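Putative phosphoglycolate phosphatase (Lactobacillus delbrueckii, PDB 2HI0) probably hydrolyses the phosphate ester of 2-phosphoglycolate, as a haloacid dehalogenase-like hydrolase with a metal site at the ends of central strands of its core sheet. Local coordinates at residues Ala20-Ala25 with Glu95-Tyr100; Tyr28-Thr33 with Val54-Ala59. All blocks are in the same frame, centred on the assembly; numbering follows the deposited sequence.

Contact 1 (Ala20-Ala25 with Glu95-Tyr100); sequences ADLTSA and EVFKPY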
ATOM      1  N   ALA A  20      -6.674  -4.211  10.338  1.00 10.86           N
ATOM      2  CA  ALA A  20      -7.891  -4.295  11.168  1.00 13.03           C
ATOM      3  C   ALA A  20      -8.945  -3.277  10.772  1.00 11.22           C
ATOM      4  O   ALA A  20     -10.123  -3.628  10.620  1.00 11.93           O
ATOM      5  CB  ALA A  20      -7.578  -4.150  12.665  1.00 13.44           C
ATOM      6  N   ASP A  21      -8.551  -2.009  10.596  1.00 12.69           N
ATOM      7  CA  ASP A  21      -9.502  -0.937  10.270  1.00 11.78           C
ATOM      8  C   ASP A  21     -10.038  -1.151   8.857  1.00 11.90           C
ATOM      9  O   ASP A  21     -11.214  -0.887   8.563  1.00 11.80           O
ATOM     10  CB  ASP A  21      -8.855   0.455  10.406  1.00 14.90           C
ATOM     11  CG  ASP A  21      -8.707   0.919  11.868  1.00 15.33           C
ATOM     12  OD1 ASP A  21      -9.342   0.362  12.794  1.00 14.11           O
ATOM     13  OD2 ASP A  21      -7.944   1.885  12.126  1.00 13.49           O
ATOM     14  N   LEU A  22      -9.186  -1.653   7.960  1.00  9.35           N
ATOM     15  CA  LEU A  22      -9.667  -1.962   6.599  1.00 10.22           C
ATOM     16  C   LEU A  22     -10.772  -3.052   6.597  1.00  8.27           C
ATOM     17  O   LEU A  22     -11.776  -2.985   5.868  1.00 10.86           O
ATOM     18  CB  LEU A  22      -8.498  -2.397   5.679  1.00 12.33           C
ATOM     19  CG  LEU A  22      -7.562  -1.306   5.192  1.00 11.89           C
ATOM     20  CD1 LEU A  22      -6.333  -1.993   4.571  1.00 10.62           C
ATOM     21  CD2 LEU A  22      -8.161  -0.329   4.200  1.00 11.59           C
ATOM     22  N   THR A  23     -10.544  -4.054   7.450  1.00 10.26           N
ATOM     23  CA  THR A  23     -11.438  -5.203   7.612  1.00 11.44           C
ATOM     24  C   THR A  23     -12.781  -4.730   8.145  1.00 11.80           C
ATOM     25  O   THR A  23     -13.813  -5.053   7.609  1.00 11.59           O
ATOM     26  CB  THR A  23     -10.770  -6.259   8.534  1.00 10.08           C
ATOM     27  OG1 THR A  23      -9.583  -6.751   7.893  1.00 10.51           O
ATOM     28  CG2 THR A  23     -11.687  -7.445   8.784  1.00 12.50           C
ATOM     29  N   SER A  24     -12.749  -3.947   9.219  1.00 12.34           N
ATOM     30  CA  SER A  24     -13.964  -3.414   9.808  0.50 12.55           C
ATOM     31  C   SER A  24     -14.759  -2.576   8.795  1.00 10.52           C
ATOM     32  O   SER A  24     -15.987  -2.694   8.688  1.00 12.83           O
ATOM     33  CB  SER A  24     -13.601  -2.572  11.036  0.50 13.36           C
ATOM     34  OG  SER A  24     -14.778  -2.110  11.661  0.50 14.00           O
ATOM     35  N   ALA A  25     -14.074  -1.702   8.057  1.00 10.75           N
ATOM     36  CA  ALA A  25     -14.721  -0.825   7.094  1.00 11.33           C
ATOM     37  C   ALA A  25     -15.276  -1.624   5.907  1.00  9.62           C
ATOM     38  O   ALA A  25     -16.374  -1.350   5.418  1.00 10.81           O
ATOM     39  CB  ALA A  25     -13.764   0.260   6.627  1.00  9.75           C
ATOM     40  N   GLU A  95     -19.220   3.421  -2.653  1.00 13.31           N
ATOM     41  CA  GLU A  95     -19.943   4.613  -2.229  1.00 12.59           C
ATOM     42  C   GLU A  95     -20.081   4.673  -0.686  1.00 13.06           C
ATOM     43  O   GLU A  95     -20.072   5.761  -0.090  1.00 15.16           O
ATOM     44  CB  GLU A  95     -21.326   4.601  -2.874  1.00 12.58           C
ATOM     45  CG  GLU A  95     -22.154   5.830  -2.548  1.00 16.02           C
ATOM     46  CD  GLU A  95     -23.516   5.851  -3.240  1.00 20.66           C
ATOM     47  OE1 GLU A  95     -24.007   4.785  -3.676  1.00 22.92           O
ATOM     48  OE2 GLU A  95     -24.106   6.948  -3.314  1.00 21.48           O
ATOM     49  N   VAL A  96     -20.217   3.511  -0.068  1.00 13.43           N
ATOM     50  CA  VAL A  96     -20.244   3.373   1.384  1.00 11.30           C
ATOM     51  C   VAL A  96     -18.838   3.251   1.949  1.00 11.04           C
ATOM     52  O   VAL A  96     -18.486   3.934   2.888  1.00 13.03           O
ATOM     53  CB  VAL A  96     -21.086   2.134   1.818  1.00 11.75           C
ATOM     54  CG1 VAL A  96     -21.111   1.979   3.366  1.00 13.29           C
ATOM     55  CG2 VAL A  96     -22.511   2.226   1.170  1.00 11.53           C
ATOM     56  N   PHE A  97     -18.029   2.377   1.360  1.00 12.75           N
ATOM     57  CA  PHE A  97     -16.694   2.101   1.910  1.00 13.56           C
ATOM     58  C   PHE A  97     -15.742   3.321   1.996  1.00 11.66           C
ATOM     59  O   PHE A  97     -15.044   3.521   3.024  1.00 13.61           O
ATOM     60  CB  PHE A  97     -16.001   1.040   1.079  1.00 12.12           C
ATOM     61  CG  PHE A  97     -14.601   0.725   1.553  1.00 12.91           C
ATOM     62  CD1 PHE A  97     -14.383  -0.120   2.645  1.00 12.97           C
ATOM     63  CD2 PHE A  97     -13.521   1.266   0.912  1.00 20.40           C
ATOM     64  CE1 PHE A  97     -13.091  -0.372   3.084  1.00 10.26           C
ATOM     65  CE2 PHE A  97     -12.240   1.029   1.374  1.00 17.37           C
ATOM     66  CZ  PHE A  97     -12.020   0.197   2.449  1.00 16.47           C
ATOM     67  N   LYS A  98     -15.660   4.099   0.912  1.00 14.38           N
ATOM     68  CA  LYS A  98     -14.657   5.173   0.883  1.00 14.81           C
ATOM     69  C   LYS A  98     -14.843   6.196   2.017  1.00 13.69           C
ATOM     70  O   LYS A  98     -13.943   6.447   2.804  1.00 15.40           O
ATOM     71  CB  LYS A  98     -14.618   5.824  -0.499  1.00 16.00           C
ATOM     72  CG  LYS A  98     -14.030   4.877  -1.534  1.00 16.99           C
ATOM     73  CD  LYS A  98     -13.676   5.555  -2.866  1.00 20.98           C
ATOM     74  CE  LYS A  98     -12.853   6.841  -2.679  1.00 30.05           C
ATOM     75  NZ  LYS A  98     -12.151   7.253  -3.936  1.00 38.66           N
ATOM     76  N   PRO A  99     -16.027   6.765   2.146  1.00 14.04           N
ATOM     77  CA  PRO A  99     -16.224   7.714   3.247  1.00 13.98           C
ATOM     78  C   PRO A  99     -16.184   7.065   4.630  1.00 12.75           C
ATOM     79  O   PRO A  99     -15.606   7.634   5.586  1.00 15.85           O
ATOM     80  CB  PRO A  99     -17.604   8.303   2.979  1.00 14.34           C
ATOM     81  CG  PRO A  99     -18.256   7.349   2.061  1.00 17.77           C
ATOM     82  CD  PRO A  99     -17.214   6.655   1.274  1.00 14.76           C
ATOM     83  N   TYR A 100     -16.717   5.847   4.720  1.00 14.15           N
ATOM     84  CA  TYR A 100     -16.678   5.169   6.025  1.00 13.74           C
ATOM     85  C   TYR A 100     -15.250   4.947   6.479  1.00 12.80           C
ATOM     86  O   TYR A 100     -14.868   5.291   7.598  1.00 12.46           O
ATOM     87  CB  TYR A 100     -17.430   3.867   5.988  1.00 13.97           C
ATOM     88  CG  TYR A 100     -17.514   3.262   7.367  1.00  9.56           C
ATOM     89  CD1 TYR A 100     -18.570   3.608   8.217  1.00 11.24           C
ATOM     90  CD2 TYR A 100     -16.524   2.381   7.844  1.00 12.40           C
ATOM     91  CE1 TYR A 100     -18.655   3.049   9.504  1.00 11.89           C
ATOM     92  CE2 TYR A 100     -16.597   1.831   9.108  1.00 13.00           C
ATOM     93  CZ  TYR A 100     -17.659   2.171   9.939  1.00 11.39           C
ATOM     94  OH  TYR A 100     -17.722   1.605  11.213  1.00 17.71           O
TER
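Ala25 meets two aromatic rings of 95-100, Phe97 and Tyr100, which reach it from the facing helix. The axes of the two segments pass 10.3 Å apart at 143°, roughly antiparallel, and at Ala25 and Phe97 the CA atoms come within 6.3 Å. Phe97 leaves its helix with CG anti to the backbone N (chi1 178°), which carries the ring across to helix 19-32. Its CB packs on Ala29, one turn further along that helix. Beyond it, CD1 lies 3.6 Å from Ala25 O, and CE1 comes within 3.7 Å of Ala25 CB. CE1 is also 4.0 Å from Leu22 O, and both carbonyl oxygens sit at the ring edge, near its plane. At the tip, CZ approaches Leu22 CD2 more loosely, at 4.3 Å. Tyr100 shares the Ala25 methyl with Phe97: CB lies at the edge of the Tyr100 ring, in plane, 3.7 Å from Tyr100 CD2. Leu22 in turn touches Asp12, a ligand of the bound sodium, so this packing borders the metal site. No hydrogen bond crosses between the segments; two helices of the cap domain are held here by apolar contact, with polarised ring C-H groups probably turned toward backbone carbonyls.

Contact 2 (Tyr28-Thr33 with Val54-Ala59); sequences YAFEQT and VAVTRA. With EDO (1,2-ethanediol), chain H.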
ATOM      1  N   TYR A  28     -18.362  -3.474   7.139  1.00 11.16           N
ATOM      2  CA  TYR A  28     -19.438  -2.471   7.245  1.00 12.36           C
ATOM      3  C   TYR A  28     -20.117  -2.177   5.898  1.00  9.77           C
ATOM      4  O   TYR A  28     -21.337  -2.204   5.778  1.00 13.78           O
ATOM      5  CB  TYR A  28     -18.921  -1.178   7.877  1.00 11.92           C
ATOM      6  CG  TYR A  28     -20.006  -0.098   8.007  1.00 10.83           C
ATOM      7  CD1 TYR A  28     -20.826  -0.042   9.132  1.00 13.19           C
ATOM      8  CD2 TYR A  28     -20.156   0.847   7.043  1.00 11.37           C
ATOM      9  CE1 TYR A  28     -21.797   0.924   9.236  1.00 13.72           C
ATOM     10  CE2 TYR A  28     -21.135   1.805   7.123  1.00 15.36           C
ATOM     11  CZ  TYR A  28     -21.953   1.845   8.240  1.00 18.72           C
ATOM     12  OH  TYR A  28     -22.913   2.819   8.372  1.00 19.41           O
ATOM     13  N   ALA A  29     -19.291  -1.866   4.885  1.00 11.24           N
ATOM     14  CA  ALA A  29     -19.741  -1.505   3.534  1.00 12.98           C
ATOM     15  C   ALA A  29     -20.525  -2.649   2.886  1.00 12.50           C
ATOM     16  O   ALA A  29     -21.564  -2.475   2.235  1.00 12.82           O
ATOM     17  CB  ALA A  29     -18.514  -1.141   2.664  1.00 11.88           C
ATOM     18  N   PHE A  30     -19.979  -3.853   2.999  1.00 10.67           N
ATOM     19  CA  PHE A  30     -20.607  -5.073   2.499  1.00 12.17           C
ATOM     20  C   PHE A  30     -21.954  -5.297   3.171  1.00 12.11           C
ATOM     21  O   PHE A  30     -22.959  -5.532   2.531  1.00 12.87           O
ATOM     22  CB  PHE A  30     -19.692  -6.307   2.666  1.00 12.25           C
ATOM     23  CG  PHE A  30     -18.851  -6.607   1.406  1.00 15.48           C
ATOM     24  CD1 PHE A  30     -18.037  -5.628   0.902  1.00 14.50           C
ATOM     25  CD2 PHE A  30     -18.947  -7.814   0.710  1.00 16.54           C
ATOM     26  CE1 PHE A  30     -17.278  -5.796  -0.224  1.00 17.75           C
ATOM     27  CE2 PHE A  30     -18.195  -7.994  -0.456  1.00 20.57           C
ATOM     28  CZ  PHE A  30     -17.364  -6.972  -0.913  1.00 16.16           C
ATOM     29  N   GLU A  31     -21.971  -5.200   4.486  1.00 12.08           N
ATOM     30  CA  GLU A  31     -23.233  -5.400   5.201  1.00 11.72           C
ATOM     31  C   GLU A  31     -24.295  -4.364   4.762  1.00 10.51           C
ATOM     32  O   GLU A  31     -25.470  -4.716   4.538  1.00 13.57           O
ATOM     33  CB  GLU A  31     -22.988  -5.269   6.711  1.00 13.17           C
ATOM     34  CG  GLU A  31     -24.245  -5.439   7.555  1.00 15.78           C
ATOM     35  CD  GLU A  31     -23.987  -5.465   9.051  1.00 14.58           C
ATOM     36  OE1 GLU A  31     -23.334  -4.541   9.592  1.00 16.13           O
ATOM     37  OE2 GLU A  31     -24.526  -6.416   9.673  1.00 16.97           O
ATOM     38  N   GLN A  32     -23.877  -3.090   4.674  1.00 12.79           N
ATOM     39  CA  GLN A  32     -24.777  -2.034   4.242  1.00 12.23           C
ATOM     40  C   GLN A  32     -25.376  -2.217   2.840  1.00 13.76           C
ATOM     41  O   GLN A  32     -26.411  -1.655   2.524  1.00 15.43           O
ATOM     42  CB  GLN A  32     -24.126  -0.645   4.308  1.00 13.86           C
ATOM     43  CG  GLN A  32     -23.911  -0.162   5.706  1.00 20.82           C
ATOM     44  CD  GLN A  32     -25.196   0.115   6.427  1.00 17.54           C
ATOM     45  OE1 GLN A  32     -26.058   0.835   5.901  1.00 18.49           O
ATOM     46  NE2 GLN A  32     -25.355  -0.441   7.639  1.00 15.15           N
ATOM     47  N   THR A  33     -24.680  -2.965   1.997  1.00 10.62           N
ATOM     48  CA  THR A  33     -25.092  -3.203   0.623  1.00 11.11           C
ATOM     49  C   THR A  33     -25.615  -4.640   0.381  1.00 12.35           C
ATOM     50  O   THR A  33     -25.833  -5.054  -0.761  1.00 12.54           O
ATOM     51  CB  THR A  33     -23.967  -2.824  -0.334  1.00 12.03           C
ATOM     52  OG1 THR A  33     -22.776  -3.549   0.000  1.00 11.25           O
ATOM     53  CG2 THR A  33     -23.693  -1.331  -0.316  1.00 15.87           C
ATOM     54  N   VAL A  54      -9.943  -2.481  -7.206  1.00  9.39           N
ATOM     55  CA  VAL A  54      -9.499  -3.891  -7.276  1.00  9.23           C
ATOM     56  C   VAL A  54      -9.801  -4.642  -5.977  1.00 10.61           C
ATOM     57  O   VAL A  54     -10.164  -5.796  -6.016  1.00 11.25           O
ATOM     58  CB  VAL A  54      -7.989  -4.003  -7.675  1.00 10.75           C
ATOM     59  CG1 VAL A  54      -7.500  -5.420  -7.491  1.00 11.85           C
ATOM     60  CG2 VAL A  54      -7.751  -3.492  -9.131  1.00 10.76           C
ATOM     61  N   ALA A  55      -9.650  -3.973  -4.844  1.00 10.98           N
ATOM     62  CA  ALA A  55      -9.902  -4.593  -3.532  1.00 10.25           C
ATOM     63  C   ALA A  55     -11.367  -5.045  -3.430  1.00 10.49           C
ATOM     64  O   ALA A  55     -11.661  -6.192  -3.011  1.00 11.28           O
ATOM     65  CB  ALA A  55      -9.550  -3.610  -2.372  1.00  9.93           C
ATOM     66  N   VAL A  56     -12.308  -4.170  -3.798  1.00 10.18           N
ATOM     67  CA  VAL A  56     -13.748  -4.537  -3.722  1.00  9.77           C
ATOM     68  C   VAL A  56     -14.096  -5.584  -4.807  1.00 11.72           C
ATOM     69  O   VAL A  56     -14.872  -6.521  -4.558  1.00 11.44           O
ATOM     70  CB  VAL A  56     -14.647  -3.315  -3.737  1.00 12.00           C
ATOM     71  CG1 VAL A  56     -16.126  -3.686  -3.853  1.00 11.60           C
ATOM     72  CG2 VAL A  56     -14.405  -2.512  -2.471  1.00 12.82           C
ATOM     73  N   THR A  57     -13.463  -5.483  -5.959  1.00  9.69           N
ATOM     74  CA  THR A  57     -13.692  -6.484  -7.019  1.00  9.90           C
ATOM     75  C   THR A  57     -13.258  -7.885  -6.514  1.00  9.55           C
ATOM     76  O   THR A  57     -13.953  -8.884  -6.670  1.00 12.88           O
ATOM     77  CB  THR A  57     -12.900  -6.118  -8.310  1.00  9.29           C
ATOM     78  OG1 THR A  57     -13.247  -4.796  -8.742  1.00 11.71           O
ATOM     79  CG2 THR A  57     -13.158  -7.128  -9.471  1.00 11.31           C
ATOM     80  N   ARG A  58     -12.054  -7.951  -5.929  1.00 10.45           N
ATOM     81  CA  ARG A  58     -11.542  -9.164  -5.286  1.00  8.35           C
ATOM     82  C   ARG A  58     -12.483  -9.680  -4.193  1.00  8.87           C
ATOM     83  O   ARG A  58     -12.769 -10.910  -4.121  1.00 10.13           O
ATOM     84  CB  ARG A  58     -10.153  -8.885  -4.755  1.00 10.39           C
ATOM     85  CG  ARG A  58      -9.019  -8.912  -5.807  1.00  8.49           C
ATOM     86  CD  ARG A  58      -7.712  -8.501  -5.101  1.00 10.61           C
ATOM     87  NE  ARG A  58      -6.565  -8.625  -5.982  1.00  9.51           N
ATOM     88  CZ  ARG A  58      -5.395  -8.044  -5.761  1.00  9.55           C
ATOM     89  NH1 ARG A  58      -5.260  -7.202  -4.733  1.00 11.04           N
ATOM     90  NH2 ARG A  58      -4.406  -8.244  -6.599  1.00 11.54           N
ATOM     91  N   ALA A  59     -12.950  -8.768  -3.348  1.00 10.16           N
ATOM     92  CA  ALA A  59     -13.812  -9.176  -2.212  1.00 10.97           C
ATOM     93  C   ALA A  59     -15.145  -9.741  -2.689  1.00 10.96           C
ATOM     94  O   ALA A  59     -15.603 -10.752  -2.169  1.00 11.15           O
ATOM     95  CB  ALA A  59     -14.082  -7.987  -1.228  1.00 13.62           C
TER
HETATM   96  C1  EDO H 245     -20.351  -5.665   9.686  1.00 23.42           C
HETATM   97  O1  EDO H 245     -20.934  -4.822  10.665  1.00 21.22           O
HETATM   98  C2  EDO H 245     -19.620  -6.777  10.433  1.00 18.89           C
HETATM   99  O2  EDO H 245     -20.498  -7.659  11.146  1.00 27.13           O
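The helical cap of this HAD-family protein brings the C-terminal part of helix 19-32 against helix 52-63, and Phe30 bridges the two. Its side chain points toward 54-59, and the ring tip does the touching: CZ lies 3.4 Å from Ala59 CB, while CE1 is 4.0 Å from the same methyl. The ring meets this methyl obliquely. On the other side of CZ, Phe30 CE2 stands 4.2 Å from Ala59 O, and CE1 reaches Val56 CG1 at a looser 4.4 Å. A chi1 of -94°, away from a staggered value, sets the ring in this position. The small side chain of Ala59 lets the aromatic tip come close to the helix backbone, whereas the backbones themselves stay well apart, their nearest CA atoms 9.2 Å from each other at Phe30 and Ala59. An alanine in place of Phe30 would leave Ala59 CB and Val56 CG1 without their aromatic partner and is likely to open a gap between the helices. Just past Phe30, Thr33 OG1 donates a 2.8 Å hydrogen bond to Ala29 O, tilted 24° from the carbonyl plane. Phe39 meets the Phe30 ring edge-to-face, Leu26 of helix 19-32 adds to the packing on Val56 and Ala59, and helix 87-103 touches both segments, through Phe97 on Ala29 and Leu94 on Val56.

How the contacts relate
From the N terminus the chain runs through strand 6-9 of the parallel sheet and the short strand 16-17 into helix 19-32, which supplies the first segment of both contacts. Contact 2 closes the shorter loop, when helix 52-63 returns to the end of that helix after 20 intervening residues. Contact 1 closes the longer one, at helix 87-103, and contact 2 is nested inside it. Their centres are 9 Å apart, and they meet directly: Tyr100 CD1 lies 3.3 Å from Tyr28 CE2, where the two rings stack. Helix 19-32 thereby joins helices 52-63 and 87-103 into one helical bundle, beside the parallel sheet of the core.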